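Local coordinates for protein nicotinate-nucleotide pyrophosphorylase (Ehrlichia chaffeensis, PDB 3L0G) that probably converts quinolinate to nicotinate D-ribonucleotide, with loss of a carboxyl group, in the biosynthesis of NAD(+), at residues C[152-155]-C[156-159]. Numbering follows the deposited sequence.
Sequences KTTP and GLRM
R158, the first residue of its helix, folds back toward T153, just ahead of the turn, and holds its hydroxyl. From CB, which lies 4.1 Å from T153 OG1, CG is set anti to the backbone N (chi1 166°) and the chain then bends at both chi2 and chi3, which swings the guanidinium back to T153. CD passes within 3.7 Å of T153 OG1 and also brushes the methyl CG2. NE makes the main bond, 2.7 Å to T153 OG1 and nearly straight at 161°, with the oxygen almost in the guanidinium plane; NH2 adds a weak, bent bond to the same oxygen at 3.3 Å. The hydroxyl thus sits at the NE/NH2 edge, and the two side chains cross at about a right angle. NH1 turns to D175 O and forms a salt bridge with D37 of the second subunit.

The backbone between them is a type II beta turn from T154 to L157, closed by L157 N to T154 O at 2.9 Å. G156 takes the third position with positive phi (88°), where a CB would collide with P155 O. The T154 and L157 side chains lie side by side, pointing the same way, with T154 CG2 4.1 Å from L157 CD1, and both pack on H125 of helix 116-139, while T154 OG1 bonds D161. L157 is the N-cap residue of helix 158-167, and E36 of the second subunit accepts bonds from G156 N and R158 N.

The short NE bond, the weak NH2 bond and the partners of NH1 together probably restrict rotation of the buried guanidinium. D37 of the second subunit would probably offset its charge, and E36 of that subunit, accepting from R158 N, probably favours the helix start, tying this loop of the C-terminal domain to the subunit interface.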
ATOM      1  N   LYS C 152       9.798   0.861  19.023  1.00  8.29           N
ATOM      2  CA  LYS C 152      10.577   2.035  18.692  1.00  9.37           C
ATOM      3  C   LYS C 152      11.336   1.724  17.420  1.00  9.53           C
ATOM      4  O   LYS C 152      12.578   1.667  17.376  1.00  8.91           O
ATOM      5  CB  LYS C 152      11.519   2.401  19.824  1.00  9.77           C
ATOM      6  CG  LYS C 152      10.814   2.780  21.100  1.00 13.04           C
ATOM      7  CD  LYS C 152      11.791   2.819  22.260  1.00 18.55           C
ATOM      8  CE  LYS C 152      11.241   3.617  23.416  1.00 21.55           C
ATOM      9  NZ  LYS C 152      11.691   3.057  24.695  1.00 23.07           N
ATOM     10  N   THR C 153      10.544   1.528  16.371  1.00  9.33           N
ATOM     11  CA  THR C 153      11.038   1.243  15.054  1.00  8.60           C
ATOM     12  C   THR C 153      10.991   2.504  14.175  1.00  8.63           C
ATOM     13  O   THR C 153      10.440   3.540  14.553  1.00  9.43           O
ATOM     14  CB  THR C 153      10.178   0.087  14.486  1.00  9.07           C
ATOM     15  OG1 THR C 153       8.791   0.396  14.680  1.00  7.93           O
ATOM     16  CG2 THR C 153      10.462  -1.233  15.241  1.00  6.80           C
ATOM     17  N   THR C 154      11.571   2.402  12.987  1.00  9.23           N
ATOM     18  CA  THR C 154      11.570   3.459  12.001  1.00  8.93           C
ATOM     19  C   THR C 154      10.143   3.552  11.423  1.00  8.86           C
ATOM     20  O   THR C 154       9.571   2.528  11.030  1.00  7.98           O
ATOM     21  CB  THR C 154      12.577   3.136  10.882  1.00  9.51           C
ATOM     22  OG1 THR C 154      13.813   2.695  11.462  1.00 12.98           O
ATOM     23  CG2 THR C 154      12.827   4.344   9.953  1.00 10.78           C
ATOM     24  N   PRO C 155       9.551   4.770  11.426  1.00  8.26           N
ATOM     25  CA  PRO C 155       8.206   4.976  10.921  1.00  8.25           C
ATOM     26  C   PRO C 155       8.030   4.457   9.517  1.00  7.85           C
ATOM     27  O   PRO C 155       8.818   4.776   8.637  1.00  8.59           O
ATOM     28  CB  PRO C 155       8.031   6.495  10.979  1.00  8.21           C
ATOM     29  CG  PRO C 155       8.846   6.868  12.221  1.00  8.69           C
ATOM     30  CD  PRO C 155      10.088   5.987  12.082  1.00  8.10           C
ATOM     31  N   GLY C 156       7.020   3.616   9.332  1.00  7.33           N
ATOM     32  CA  GLY C 156       6.761   2.999   8.046  1.00  6.77           C
ATOM     33  C   GLY C 156       7.496   1.709   7.793  1.00  6.38           C
ATOM     34  O   GLY C 156       7.204   1.030   6.823  1.00  6.92           O
ATOM     35  N   LEU C 157       8.469   1.382   8.636  1.00  6.36           N
ATOM     36  CA  LEU C 157       9.241   0.149   8.521  1.00  6.67           C
ATOM     37  C   LEU C 157       9.123  -0.785   9.724  1.00  6.82           C
ATOM     38  O   LEU C 157      10.066  -1.531  10.039  1.00  6.99           O
ATOM     39  CB  LEU C 157      10.705   0.499   8.274  1.00  6.70           C
ATOM     40  CG  LEU C 157      10.966   1.373   7.028  1.00  7.18           C
ATOM     41  CD1 LEU C 157      12.440   1.723   6.876  1.00  3.16           C
ATOM     42  CD2 LEU C 157      10.479   0.706   5.743  1.00  6.63           C
ATOM     43  N   ARG C 158       7.982  -0.753  10.407  1.00  6.05           N
ATOM     44  CA  ARG C 158       7.803  -1.596  11.588  1.00  6.91           C
ATOM     45  C   ARG C 158       8.147  -3.034  11.289  1.00  6.64           C
ATOM     46  O   ARG C 158       8.864  -3.709  12.050  1.00  4.89           O
ATOM     47  CB  ARG C 158       6.341  -1.548  12.080  1.00  7.01           C
ATOM     48  CG  ARG C 158       5.938  -2.626  13.088  1.00  6.78           C
ATOM     49  CD  ARG C 158       6.719  -2.599  14.399  1.00  7.63           C
ATOM     50  NE  ARG C 158       6.701  -1.286  15.013  1.00  5.09           N
ATOM     51  CZ  ARG C 158       5.624  -0.706  15.540  1.00  8.70           C
ATOM     52  NH1 ARG C 158       4.434  -1.327  15.587  1.00  7.51           N
ATOM     53  NH2 ARG C 158       5.735   0.518  16.025  1.00 10.69           N
ATOM     54  N   MET C 159       7.576  -3.531  10.196  1.00  6.71           N
ATOM     55  CA  MET C 159       7.671  -4.964   9.939  1.00  7.43           C
ATOM     56  C   MET C 159       9.051  -5.285   9.382  1.00  7.16           C
ATOM     57  O   MET C 159       9.621  -6.292   9.755  1.00  7.86           O
ATOM     58  CB  MET C 159       6.505  -5.457   9.037  1.00  8.15           C
ATOM     59  CG  MET C 159       5.136  -5.459   9.738  1.00  8.94           C
ATOM     60  SD  MET C 159       5.117  -6.377  11.313  1.00 14.83           S
ATOM     61  CE  MET C 159       5.380  -8.059  10.675  1.00 15.10           C
TER